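Local coordinates for uncharacterized protein (Staphylococcus aureus subsp. aureus Mu50, PDB 4QPV) that is of unknown function but, as a DUF1672 family member, adopts a distinctive fold with kinked-helix-beta-beta-beta repeats, at residues V221-F226 with V260-S265; E240-S245 with I282-F287; A52-Q57 with E104-L109. All coordinates share one frame; numbering follows the deposited sequence.

Contact 1. Residues V221-F226 with V260-S265; sequences VVTTLF and VSLQIS
Thr223 holds OG1 between its own backbone N and carbonyl carbon (chi1 73°), and this rotation turns the hydroxyl onto Gln263 of the neighbouring strand. OG1 accepts the amide hydrogen of Gln263 N at 2.7 Å, in a nearly straight bond of 165°. The same torsion leaves CG2 of Thr223 near CD1 of Leu262. With CG1 anti to its backbone N (chi1 -177°), Val222 lays this methyl over the face of the Gln263 amide, 3.6 Å from CD, an apolar cover for the flat end of that chain.

The strands are the parallel pair of a beta-alpha-beta unit, joined through helix 234-249. Their ladder starts regularly: Val221 O accepts from Ser261 N at 2.9 Å, and Ser261 O from Thr223 N at 3.1 Å. Beyond Thr224 it resumes with a weak bond from Leu225 N to Gln263 O, 3.3 Å, followed by Ser265 N to Leu225 O at 3.0 Å. Branched aliphatic residues suit the buried face that turns to helix 234-249: Leu225 CB meets Ile264 CG1 at 3.9 Å, and Leu225 CD1 meets Leu262 CD1 at 4.1 Å. On the other face Ser265 OG hydrogen-bonds Lys279, while Phe226 packs edge-to-face with Tyr157 and Tyr276.

Where the first strand is irregular, a threonine hydroxyl thus does the work of a main-chain carbonyl. Thr223 O is buried without a partner in the model, a probable energetic cost, yet the pairing of Leu225 with Ile264 keeps the same offset as that of Val221 with Val260.

Contact 2. Residues E240-S245 with I282-F287; sequences EMIDFS and IEVGVF
Val286, whose CG2 touches Ser245 of the helix, lays its other methyl on an aromatic ring: CG1 sits over the centre of one face of Phe287, 3.7 Å above its plane. His256 also meets the Phe287 ring at an inclined angle. On the helix, Phe244 stacks on Tyr152 beside the contact.

This is the helix-on-sheet layer of an alpha/beta unit. Helix 234-249, which connects two parallel strands, packs here on the next strand of their sheet, 282-285; the axes of the short segments are inclined by 27°, with the same N-to-C sense and a closest approach of 8.5 Å. At its C-terminal side the chain makes a classic beta bulge, Val286 and Phe287 both facing Val260, and turns a corner at Val286.

Val284 is central. Its two methyls reach successive turns of the helix: CG2 lies 3.8 Å from CB of Met241, and CG1 3.6 Å from CB of Ser245. A beta-branched residue suits this place because its two methyls diverge directly from CB, one toward each turn. Ile282 extends the apolar strip, its CG2 meeting CG of Met241 at 4.0 Å with the side chains about perpendicular. Met241 is present as selenomethionine; its chain bends at chi2 and chi3, carrying the selenium away from strand 282-285. Ile242 adds a looser contact at the exposed margin.

Small Ser245 lets the backbones come close at the far end, where its CA is 5.4 Å from that of Val286. With OG anti to the backbone N (chi1 175°), the hydroxyl donates to Gly285 O at 2.9 Å, tilted 23° from the carbonyl plane.

Contact 3. Residues A52-Q57 with E104-L109; sequences AKRGEQ and ESDSSL
Lys53, on helix 48-63, reaches toward Asp106 of the loop that precedes helix 116-133. The loop is shaped locally by an ST turn, in which Ser105 OG accepts from Ser107 N at 2.8 Å. Lys53 is long and flexible enough for this solvent-exposed side, but its salt bridge is a long one, NZ to Asp106 OD1 at 3.8 Å; the same carboxylate also pairs with Lys50.

Next comes Arg54, the buried centre of the contact. Its chain bends at chi2 and chi3 and slides the guanidinium between two layers: the Ser105 carbonyl and the Asp106 backbone lie over one face, and Leu109 over the other, with CD2 3.4 Å above the plane. Leucine suits this position, since its branched end spreads against a flat cation. NH1 donates in plane to Ser107 O at 2.8 Å, with an angle of 161°, and also to Gln57 OE1. NE bonds to Ile102 O, and NH2 to a water that in turn donates to Ser108 O. Donors used round the rim should fix the rotation of the group.

One turn on, Gln57 extends from the helix with CG anti to its backbone N (chi1 -178°), bringing a group that can both donate and accept to a loop that turns the carbonyls of Asp106 and Ser107 toward it. While OE1 takes the Arg54 bond and a water shared with Asp106 OD1, NE2 donates to Asp106 O at 2.9 Å. A second, weak bond runs from the same NE2 to Ser107 O at 3.1 Å, with an angle of only 122°.

In the fold
From the N terminus, contact 3 closes first: after helix 48-63 the chain runs through the three-stranded antiparallel sheet 67-98 and returns, so that 104-109 meets the helix. Later, strand 220-227 leads into helix 234-249 and on to strand 259-265, where contact 1 completes a beta-alpha-beta unit. The chain comes back as strand 282-285, and contact 2 ties it to that helix. The loops of contacts 1 and 2 cross, and the two touch, both reaching the mixed sheet, the crossover helix of contact 1 supplying one segment of contact 2. Contact 3 lies on the opposite side of the chain's centre from both, centre to centre about 36 Å from contact 1 and about 44 Å from contact 2.

Contact 1. Residues V221-F226 with V260-S265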
ATOM      1  N   VAL A 221      -2.947   9.332   5.450  1.00 28.75           N
ATOM      2  CA  VAL A 221      -2.794   8.094   6.215  1.00 28.23           C
ATOM      3  C   VAL A 221      -4.215   7.612   6.562  1.00 31.11           C
ATOM      4  O   VAL A 221      -4.960   8.363   7.174  1.00 30.56           O
ATOM      5  CB  VAL A 221      -1.933   8.261   7.490  1.00 32.20           C
ATOM      6  CG1 VAL A 221      -1.943   6.980   8.326  1.00 31.05           C
ATOM      7  CG2 VAL A 221      -0.509   8.677   7.152  1.00 32.37           C
ATOM      8  N   VAL A 222      -4.597   6.393   6.151  1.00 28.27           N
ATOM      9  CA  VAL A 222      -5.925   5.839   6.459  1.00 28.07           C
ATOM     10  C   VAL A 222      -5.732   4.494   7.173  1.00 26.53           C
ATOM     11  O   VAL A 222      -5.088   3.611   6.616  1.00 23.98           O
ATOM     12  CB  VAL A 222      -6.838   5.697   5.189  1.00 34.63           C
ATOM     13  CG1 VAL A 222      -8.225   5.188   5.570  1.00 34.90           C
ATOM     14  CG2 VAL A 222      -6.962   7.024   4.423  1.00 35.96           C
ATOM     15  N   THR A 223      -6.292   4.330   8.375  1.00 23.33           N
ATOM     16  CA  THR A 223      -6.163   3.053   9.090  1.00 22.11           C
ATOM     17  C   THR A 223      -7.081   1.974   8.466  1.00 25.46           C
ATOM     18  O   THR A 223      -8.065   2.300   7.787  1.00 25.75           O
ATOM     19  CB  THR A 223      -6.389   3.173  10.615  1.00 28.65           C
ATOM     20  OG1 THR A 223      -7.786   3.387  10.901  1.00 28.20           O
ATOM     21  CG2 THR A 223      -5.465   4.216  11.293  1.00 30.41           C
ATOM     22  N   THR A 224      -6.732   0.699   8.701  1.00 22.86           N
ATOM     23  CA  THR A 224      -7.468  -0.484   8.219  1.00 22.35           C
ATOM     24  C   THR A 224      -7.615  -1.374   9.436  1.00 26.58           C
ATOM     25  O   THR A 224      -6.846  -2.320   9.630  1.00 25.50           O
ATOM     26  CB  THR A 224      -6.732  -1.180   7.037  1.00 26.78           C
ATOM     27  OG1 THR A 224      -5.431  -1.608   7.473  1.00 25.72           O
ATOM     28  CG2 THR A 224      -6.622  -0.282   5.785  1.00 26.67           C
ATOM     29  N   LEU A 225      -8.528  -0.993  10.332  1.00 22.78           N
ATOM     30  CA  LEU A 225      -8.714  -1.739  11.582  1.00 22.00           C
ATOM     31  C   LEU A 225      -9.944  -2.632  11.526  1.00 24.70           C
ATOM     32  O   LEU A 225     -10.970  -2.274  10.952  1.00 26.44           O
ATOM     33  CB  LEU A 225      -8.817  -0.784  12.781  1.00 21.57           C
ATOM     34  CG  LEU A 225      -7.703   0.273  12.885  1.00 21.73           C
ATOM     35  CD1 LEU A 225      -7.927   1.163  14.112  1.00 21.81           C
ATOM     36  CD2 LEU A 225      -6.291  -0.390  12.928  1.00 21.74           C
ATOM     37  N   PHE A 226      -9.821  -3.800  12.138  1.00 21.33           N
ATOM     38  CA  PHE A 226     -10.889  -4.794  12.203  1.00 21.92           C
ATOM     39  C   PHE A 226     -11.295  -4.979  13.664  1.00 26.31           C
ATOM     40  O   PHE A 226     -10.476  -5.394  14.496  1.00 24.56           O
ATOM     41  CB  PHE A 226     -10.402  -6.112  11.581  1.00 23.41           C
ATOM     42  CG  PHE A 226      -9.982  -5.993  10.133  1.00 24.52           C
ATOM     43  CD1 PHE A 226      -8.685  -5.588   9.796  1.00 23.84           C
ATOM     44  CD2 PHE A 226     -10.875  -6.294   9.104  1.00 26.20           C
ATOM     45  CE1 PHE A 226      -8.292  -5.498   8.453  1.00 24.56           C
ATOM     46  CE2 PHE A 226     -10.455  -6.276   7.764  1.00 27.43           C
ATOM     47  CZ  PHE A 226      -9.169  -5.872   7.450  1.00 24.94           C
ATOM     48  N   VAL A 260      -4.553  12.432   8.569  1.00 31.25           N
ATOM     49  CA  VAL A 260      -4.654  11.135   9.243  1.00 28.65           C
ATOM     50  C   VAL A 260      -6.124  10.880   9.575  1.00 31.54           C
ATOM     51  O   VAL A 260      -6.777  11.717  10.186  1.00 30.90           O
ATOM     52  CB  VAL A 260      -3.724  11.018  10.490  1.00 32.23           C
ATOM     53  CG1 VAL A 260      -3.879   9.652  11.182  1.00 30.87           C
ATOM     54  CG2 VAL A 260      -2.254  11.255  10.107  1.00 31.76           C
ATOM     55  N   SER A 261      -6.614   9.699   9.188  1.00 29.64           N
ATOM     56  CA  SER A 261      -8.011   9.298   9.359  1.00 30.09           C
ATOM     57  C   SER A 261      -8.100   7.898   9.969  1.00 30.94           C
ATOM     58  O   SER A 261      -7.421   6.961   9.533  1.00 30.17           O
ATOM     59  CB  SER A 261      -8.709   9.344   7.994  1.00 36.98           C
ATOM     60  OG  SER A 261     -10.035   8.843   8.011  1.00 52.18           O
ATOM     61  N   LEU A 262      -8.981   7.756  10.950  1.00 27.56           N
ATOM     62  CA  LEU A 262      -9.208   6.499  11.626  1.00 27.10           C
ATOM     63  C   LEU A 262     -10.407   5.791  10.995  1.00 29.91           C
ATOM     64  O   LEU A 262     -11.492   6.371  10.911  1.00 30.46           O
ATOM     65  CB  LEU A 262      -9.480   6.867  13.103  1.00 28.47           C
ATOM     66  CG  LEU A 262      -9.259   5.881  14.227  1.00 34.05           C
ATOM     67  CD1 LEU A 262      -7.824   5.290  14.230  1.00 33.48           C
ATOM     68  CD2 LEU A 262      -9.554   6.555  15.563  1.00 32.73           C
ATOM     69  N   GLN A 263     -10.204   4.550  10.515  1.00 26.02           N
ATOM     70  CA  GLN A 263     -11.268   3.696   9.998  1.00 25.36           C
ATOM     71  C   GLN A 263     -11.239   2.371  10.725  1.00 27.55           C
ATOM     72  O   GLN A 263     -10.163   1.820  10.976  1.00 25.08           O
ATOM     73  CB  GLN A 263     -11.202   3.451   8.482  1.00 26.48           C
ATOM     74  CG  GLN A 263     -11.542   4.678   7.626  1.00 33.60           C
ATOM     75  CD  GLN A 263     -11.691   4.324   6.154  1.00 46.94           C
ATOM     76  OE1 GLN A 263     -11.392   3.222   5.711  1.00 48.11           O
ATOM     77  NE2 GLN A 263     -12.128   5.263   5.350  1.00 40.52           N
ATOM     78  N   ILE A 264     -12.435   1.857  11.047  1.00 25.37           N
ATOM     79  CA  ILE A 264     -12.641   0.561  11.685  1.00 24.23           C
ATOM     80  C   ILE A 264     -13.865  -0.100  11.045  1.00 27.23           C
ATOM     81  O   ILE A 264     -14.828   0.578  10.686  1.00 25.76           O
ATOM     82  CB  ILE A 264     -12.746   0.622  13.246  1.00 26.81           C
ATOM     83  CG1 ILE A 264     -12.550  -0.809  13.864  1.00 25.89           C
ATOM     84  CG2 ILE A 264     -14.072   1.297  13.699  1.00 27.91           C
ATOM     85  CD1 ILE A 264     -12.289  -0.913  15.392  1.00 25.63           C
ATOM     86  N   SER A 265     -13.811  -1.419  10.910  1.00 25.99           N
ATOM     87  CA  SER A 265     -14.906  -2.219  10.356  1.00 26.18           C
ATOM     88  C   SER A 265     -15.132  -3.477  11.212  1.00 30.02           C
ATOM     89  O   SER A 265     -14.474  -3.650  12.243  1.00 29.23           O
ATOM     90  CB  SER A 265     -14.592  -2.597   8.913  1.00 27.50           C
ATOM     91  OG  SER A 265     -13.422  -3.409   8.856  1.00 32.99           O
TER

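Contact 2. Residues E240-S245 with I282-F287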
ATOM      1  N   GLU A 240     -16.099   4.898  20.837  1.00 27.71           N
ATOM      2  CA  GLU A 240     -14.739   4.405  21.090  1.00 27.28           C
ATOM      3  C   GLU A 240     -13.739   4.978  20.084  1.00 29.38           C
ATOM      4  O   GLU A 240     -12.635   5.341  20.482  1.00 28.75           O
ATOM      5  CB  GLU A 240     -14.718   2.875  21.069  1.00 27.87           C
ATOM      6  CG  GLU A 240     -15.303   2.294  22.344  1.00 31.27           C
ATOM      7  CD  GLU A 240     -15.779   0.875  22.131  1.00 39.76           C
ATOM      8  OE1 GLU A 240     -16.917   0.691  21.642  1.00 32.40           O
ATOM      9  OE2 GLU A 240     -14.970  -0.049  22.364  1.00 31.50           O
HETATM   10  N   MSE A 241     -14.161   5.146  18.807  1.00 25.61           N
HETATM   11  CA  MSE A 241     -13.309   5.703  17.747  1.00 23.80           C
HETATM   12  C   MSE A 241     -13.096   7.209  17.956  1.00 28.70           C
HETATM   13  O   MSE A 241     -11.972   7.704  17.781  1.00 28.81           O
HETATM   14  CB  MSE A 241     -13.861   5.387  16.353  1.00 24.53           C
HETATM   15  CG  MSE A 241     -13.714   3.885  15.996  1.00 26.39           C
HETATM   16 SE   MSE A 241     -11.823   3.265  16.061  0.75 27.64          SE
HETATM   17  CE  MSE A 241     -11.830   2.343  17.737  1.00 24.45           C
ATOM     18  N   ILE A 242     -14.136   7.914  18.405  1.00 25.05           N
ATOM     19  CA  ILE A 242     -14.010   9.336  18.730  1.00 26.50           C
ATOM     20  C   ILE A 242     -12.985   9.472  19.851  1.00 28.02           C
ATOM     21  O   ILE A 242     -12.115  10.327  19.781  1.00 28.35           O
ATOM     22  CB  ILE A 242     -15.383   9.958  19.127  1.00 30.56           C
ATOM     23  CG1 ILE A 242     -16.280  10.144  17.871  1.00 31.48           C
ATOM     24  CG2 ILE A 242     -15.206  11.294  19.903  1.00 31.45           C
ATOM     25  CD1 ILE A 242     -17.802  10.407  18.230  1.00 34.25           C
ATOM     26  N   ASP A 243     -13.067   8.589  20.854  1.00 25.44           N
ATOM     27  CA  ASP A 243     -12.155   8.643  21.994  1.00 26.25           C
ATOM     28  C   ASP A 243     -10.724   8.314  21.575  1.00 29.72           C
ATOM     29  O   ASP A 243      -9.807   9.029  21.967  1.00 30.62           O
ATOM     30  CB  ASP A 243     -12.627   7.723  23.125  1.00 27.53           C
ATOM     31  CG  ASP A 243     -11.789   7.890  24.373  1.00 31.44           C
ATOM     32  OD1 ASP A 243     -11.770   9.016  24.929  1.00 31.86           O
ATOM     33  OD2 ASP A 243     -11.164   6.892  24.803  1.00 33.68           O
ATOM     34  N   PHE A 244     -10.531   7.288  20.736  1.00 27.01           N
ATOM     35  CA  PHE A 244      -9.209   6.957  20.250  1.00 25.81           C
ATOM     36  C   PHE A 244      -8.648   8.141  19.422  1.00 28.41           C
ATOM     37  O   PHE A 244      -7.486   8.471  19.604  1.00 28.15           O
ATOM     38  CB  PHE A 244      -9.237   5.640  19.445  1.00 26.04           C
ATOM     39  CG  PHE A 244      -7.893   5.082  19.007  1.00 25.40           C
ATOM     40  CD1 PHE A 244      -6.731   5.372  19.717  1.00 27.13           C
ATOM     41  CD2 PHE A 244      -7.804   4.225  17.914  1.00 26.09           C
ATOM     42  CE1 PHE A 244      -5.500   4.831  19.333  1.00 27.31           C
ATOM     43  CE2 PHE A 244      -6.574   3.684  17.524  1.00 28.80           C
ATOM     44  CZ  PHE A 244      -5.432   3.990  18.238  1.00 27.52           C
ATOM     45  N   SER A 245      -9.473   8.821  18.577  1.00 27.52           N
ATOM     46  CA  SER A 245      -8.997  10.002  17.823  1.00 28.35           C
ATOM     47  C   SER A 245      -8.488  11.081  18.792  1.00 31.30           C
ATOM     48  O   SER A 245      -7.418  11.661  18.570  1.00 31.67           O
ATOM     49  CB  SER A 245     -10.103  10.586  16.952  1.00 32.06           C
ATOM     50  OG  SER A 245      -9.651  11.783  16.343  1.00 39.01           O
ATOM     51  N   ILE A 282     -16.616   2.817  10.042  1.00 29.67           N
ATOM     52  CA  ILE A 282     -16.693   4.030  10.831  1.00 30.93           C
ATOM     53  C   ILE A 282     -15.493   4.833  10.389  1.00 34.20           C
ATOM     54  O   ILE A 282     -14.398   4.258  10.312  1.00 32.36           O
ATOM     55  CB  ILE A 282     -16.628   3.764  12.363  1.00 35.06           C
ATOM     56  CG1 ILE A 282     -17.874   3.082  12.890  1.00 35.92           C
ATOM     57  CG2 ILE A 282     -16.321   5.067  13.141  1.00 37.82           C
ATOM     58  CD1 ILE A 282     -17.660   2.518  14.279  1.00 36.48           C
ATOM     59  N   GLU A 283     -15.653   6.138  10.138  1.00 31.22           N
ATOM     60  CA  GLU A 283     -14.513   6.987   9.801  1.00 31.15           C
ATOM     61  C   GLU A 283     -14.492   8.177  10.749  1.00 33.64           C
ATOM     62  O   GLU A 283     -15.517   8.845  10.908  1.00 32.67           O
ATOM     63  CB  GLU A 283     -14.555   7.431   8.342  1.00 33.33           C
ATOM     64  CG  GLU A 283     -13.249   8.030   7.848  1.00 48.08           C
ATOM     65  CD  GLU A 283     -13.231   8.380   6.370  1.00 75.37           C
ATOM     66  OE1 GLU A 283     -13.913   7.690   5.575  1.00 68.06           O
ATOM     67  OE2 GLU A 283     -12.520   9.345   6.008  1.00 72.54           O
ATOM     68  N   VAL A 284     -13.357   8.397  11.429  1.00 29.77           N
ATOM     69  CA  VAL A 284     -13.183   9.549  12.327  1.00 30.35           C
ATOM     70  C   VAL A 284     -11.892  10.267  11.940  1.00 35.33           C
ATOM     71  O   VAL A 284     -10.828   9.643  11.910  1.00 33.64           O
ATOM     72  CB  VAL A 284     -13.209   9.190  13.840  1.00 33.32           C
ATOM     73  CG1 VAL A 284     -12.943  10.419  14.693  1.00 33.85           C
ATOM     74  CG2 VAL A 284     -14.530   8.536  14.247  1.00 33.41           C
ATOM     75  N   GLY A 285     -11.987  11.570  11.662  1.00 33.51           N
ATOM     76  CA  GLY A 285     -10.807  12.362  11.333  1.00 34.36           C
ATOM     77  C   GLY A 285      -9.898  12.517  12.543  1.00 36.40           C
ATOM     78  O   GLY A 285     -10.383  12.622  13.677  1.00 35.18           O
ATOM     79  N   VAL A 286      -8.572  12.456  12.321  1.00 29.55           N
ATOM     80  CA  VAL A 286      -7.598  12.665  13.390  1.00 28.64           C
ATOM     81  C   VAL A 286      -6.918  14.023  13.100  1.00 32.84           C
ATOM     82  O   VAL A 286      -7.048  14.961  13.893  1.00 32.97           O
ATOM     83  CB  VAL A 286      -6.588  11.501  13.577  1.00 31.77           C
ATOM     84  CG1 VAL A 286      -5.594  11.817  14.698  1.00 32.00           C
ATOM     85  CG2 VAL A 286      -7.313  10.173  13.845  1.00 30.58           C
ATOM     86  N   PHE A 287      -6.233  14.123  11.941  1.00 30.78           N
ATOM     87  CA  PHE A 287      -5.584  15.353  11.481  1.00 33.03           C
ATOM     88  C   PHE A 287      -6.041  15.658  10.072  1.00 38.89           C
ATOM     89  O   PHE A 287      -6.077  14.757   9.245  1.00 35.93           O
ATOM     90  CB  PHE A 287      -4.040  15.238  11.518  1.00 34.11           C
ATOM     91  CG  PHE A 287      -3.471  14.822  12.845  1.00 33.45           C
ATOM     92  CD1 PHE A 287      -3.720  15.573  13.996  1.00 35.48           C
ATOM     93  CD2 PHE A 287      -2.673  13.690  12.950  1.00 32.92           C
ATOM     94  CE1 PHE A 287      -3.197  15.181  15.226  1.00 35.28           C
ATOM     95  CE2 PHE A 287      -2.152  13.301  14.182  1.00 34.89           C
ATOM     96  CZ  PHE A 287      -2.418  14.050  15.311  1.00 33.35           C
TER

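Contact 3. Residues A52-Q57 with E104-L109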
ATOM      1  N   ALA A  52       8.264 -13.437 -11.770  1.00 26.21           N
ATOM      2  CA  ALA A  52       8.812 -12.697 -10.621  1.00 26.78           C
ATOM      3  C   ALA A  52      10.050 -11.893 -11.042  1.00 29.84           C
ATOM      4  O   ALA A  52      10.139 -10.702 -10.744  1.00 28.28           O
ATOM      5  CB  ALA A  52       9.162 -13.658  -9.493  1.00 27.60           C
ATOM      6  N   LYS A  53      10.966 -12.531 -11.806  1.00 26.08           N
ATOM      7  CA  LYS A  53      12.189 -11.898 -12.303  1.00 25.64           C
ATOM      8  C   LYS A  53      11.849 -10.711 -13.219  1.00 27.89           C
ATOM      9  O   LYS A  53      12.460  -9.643 -13.079  1.00 26.86           O
ATOM     10  CB  LYS A  53      13.062 -12.944 -13.061  1.00 27.92           C
ATOM     11  CG  LYS A  53      14.332 -12.358 -13.674  1.00 40.39           C
ATOM     12  CD  LYS A  53      15.317 -13.418 -14.169  1.00 46.12           C
ATOM     13  CE  LYS A  53      14.911 -14.096 -15.453  1.00 44.41           C
ATOM     14  NZ  LYS A  53      16.024 -14.922 -15.996  1.00 54.97           N
ATOM     15  N   ARG A  54      10.886 -10.903 -14.151  1.00 24.04           N
ATOM     16  CA  ARG A  54      10.463  -9.829 -15.078  1.00 24.43           C
ATOM     17  C   ARG A  54       9.779  -8.674 -14.315  1.00 26.46           C
ATOM     18  O   ARG A  54       9.998  -7.507 -14.651  1.00 26.79           O
ATOM     19  CB  ARG A  54       9.554 -10.365 -16.202  1.00 26.01           C
ATOM     20  CG  ARG A  54      10.277 -11.343 -17.164  1.00 26.19           C
ATOM     21  CD  ARG A  54      11.235 -10.605 -18.091  1.00 30.23           C
ATOM     22  NE  ARG A  54      10.590 -10.228 -19.349  1.00 26.87           N
ATOM     23  CZ  ARG A  54      11.050  -9.302 -20.188  1.00 35.49           C
ATOM     24  NH1 ARG A  54      12.125  -8.588 -19.878  1.00 29.35           N
ATOM     25  NH2 ARG A  54      10.436  -9.081 -21.338  1.00 27.55           N
ATOM     26  N   GLY A  55       8.984  -8.997 -13.302  1.00 23.44           N
ATOM     27  CA  GLY A  55       8.340  -7.981 -12.460  1.00 23.55           C
ATOM     28  C   GLY A  55       9.362  -7.135 -11.726  1.00 29.41           C
ATOM     29  O   GLY A  55       9.299  -5.903 -11.755  1.00 29.05           O
ATOM     30  N   GLU A  56      10.379  -7.787 -11.151  1.00 27.60           N
ATOM     31  CA  GLU A  56      11.475  -7.082 -10.467  1.00 27.65           C
ATOM     32  C   GLU A  56      12.236  -6.206 -11.472  1.00 29.05           C
ATOM     33  O   GLU A  56      12.509  -5.029 -11.194  1.00 27.16           O
ATOM     34  CB  GLU A  56      12.399  -8.098  -9.773  1.00 28.07           C
ATOM     35  CG  GLU A  56      11.710  -8.733  -8.561  1.00 28.47           C
ATOM     36  CD  GLU A  56      12.287 -10.055  -8.080  1.00 37.92           C
ATOM     37  OE1 GLU A  56      13.320 -10.508  -8.630  1.00 31.94           O
ATOM     38  OE2 GLU A  56      11.686 -10.653  -7.159  1.00 28.64           O
ATOM     39  N   GLN A  57      12.505  -6.754 -12.677  1.00 25.33           N
ATOM     40  CA  GLN A  57      13.190  -6.002 -13.732  1.00 25.48           C
ATOM     41  C   GLN A  57      12.400  -4.739 -14.088  1.00 30.56           C
ATOM     42  O   GLN A  57      13.012  -3.693 -14.305  1.00 29.97           O
ATOM     43  CB  GLN A  57      13.383  -6.871 -14.992  1.00 25.57           C
ATOM     44  CG  GLN A  57      14.137  -6.163 -16.136  1.00 30.77           C
ATOM     45  CD  GLN A  57      14.138  -6.980 -17.404  1.00 38.78           C
ATOM     46  OE1 GLN A  57      13.525  -8.048 -17.483  1.00 30.63           O
ATOM     47  NE2 GLN A  57      14.872  -6.528 -18.420  1.00 39.60           N
ATOM     48  N   GLU A 104       8.880 -14.381 -22.878  1.00 30.18           N
ATOM     49  CA  GLU A 104       9.596 -14.511 -24.151  1.00 30.01           C
ATOM     50  C   GLU A 104      10.979 -13.864 -24.214  1.00 35.12           C
ATOM     51  O   GLU A 104      11.761 -14.221 -25.099  1.00 35.64           O
ATOM     52  CB  GLU A 104       8.742 -13.953 -25.291  1.00 31.78           C
ATOM     53  CG  GLU A 104       7.499 -14.791 -25.569  1.00 32.59           C
ATOM     54  CD  GLU A 104       6.630 -14.286 -26.701  1.00 41.71           C
ATOM     55  OE1 GLU A 104       7.070 -13.375 -27.440  1.00 40.40           O
ATOM     56  OE2 GLU A 104       5.493 -14.788 -26.838  1.00 41.03           O
ATOM     57  N   SER A 105      11.288 -12.931 -23.312  1.00 32.09           N
ATOM     58  CA  SER A 105      12.564 -12.211 -23.388  1.00 32.51           C
ATOM     59  C   SER A 105      13.071 -11.749 -22.023  1.00 34.31           C
ATOM     60  O   SER A 105      12.363 -11.848 -21.034  1.00 32.01           O
ATOM     61  CB  SER A 105      12.363 -10.979 -24.282  1.00 36.36           C
ATOM     62  OG  SER A 105      13.524 -10.183 -24.402  1.00 43.42           O
ATOM     63  N   ASP A 106      14.310 -11.232 -21.989  1.00 32.26           N
ATOM     64  CA  ASP A 106      14.864 -10.575 -20.802  1.00 31.29           C
ATOM     65  C   ASP A 106      15.238  -9.136 -21.173  1.00 33.84           C
ATOM     66  O   ASP A 106      15.861  -8.434 -20.376  1.00 33.67           O
ATOM     67  CB  ASP A 106      16.056 -11.335 -20.211  1.00 32.97           C
ATOM     68  CG  ASP A 106      15.678 -12.688 -19.671  1.00 37.08           C
ATOM     69  OD1 ASP A 106      14.787 -12.751 -18.795  1.00 35.22           O
ATOM     70  OD2 ASP A 106      16.223 -13.693 -20.171  1.00 42.34           O
ATOM     71  N   SER A 107      14.817  -8.688 -22.364  1.00 31.28           N
ATOM     72  CA  SER A 107      15.121  -7.343 -22.859  1.00 33.09           C
ATOM     73  C   SER A 107      14.432  -6.262 -22.010  1.00 36.52           C
ATOM     74  O   SER A 107      13.509  -6.543 -21.247  1.00 33.48           O
ATOM     75  CB  SER A 107      14.767  -7.191 -24.337  1.00 38.62           C
ATOM     76  OG  SER A 107      13.369  -7.292 -24.543  1.00 53.78           O
ATOM     77  N   SER A 108      14.963  -5.042 -22.081  1.00 35.10           N
ATOM     78  CA  SER A 108      14.484  -3.908 -21.300  1.00 33.85           C
ATOM     79  C   SER A 108      12.960  -3.811 -21.230  1.00 36.60           C
ATOM     80  O   SER A 108      12.255  -3.991 -22.227  1.00 36.32           O
ATOM     81  CB  SER A 108      15.040  -2.610 -21.872  1.00 38.08           C
ATOM     82  OG  SER A 108      14.508  -1.519 -21.139  1.00 42.92           O
ATOM     83  N   LEU A 109      12.467  -3.492 -20.032  1.00 32.90           N
ATOM     84  CA  LEU A 109      11.052  -3.297 -19.788  1.00 32.54           C
ATOM     85  C   LEU A 109      10.729  -1.803 -19.598  1.00 37.01           C
ATOM     86  O   LEU A 109       9.628  -1.482 -19.143  1.00 34.13           O
ATOM     87  CB  LEU A 109      10.586  -4.146 -18.602  1.00 31.27           C
ATOM     88  CG  LEU A 109      10.463  -5.639 -18.929  1.00 34.29           C
ATOM     89  CD1 LEU A 109      10.199  -6.446 -17.670  1.00 33.29           C
ATOM     90  CD2 LEU A 109       9.365  -5.889 -19.967  1.00 34.32           C
TER
HETATM   91  O   HOH W   1      11.100  -6.904 -23.071  1.00 35.58           O
HETATM   92  O   HOH W   2      14.497 -10.529 -16.767  1.00 40.42           O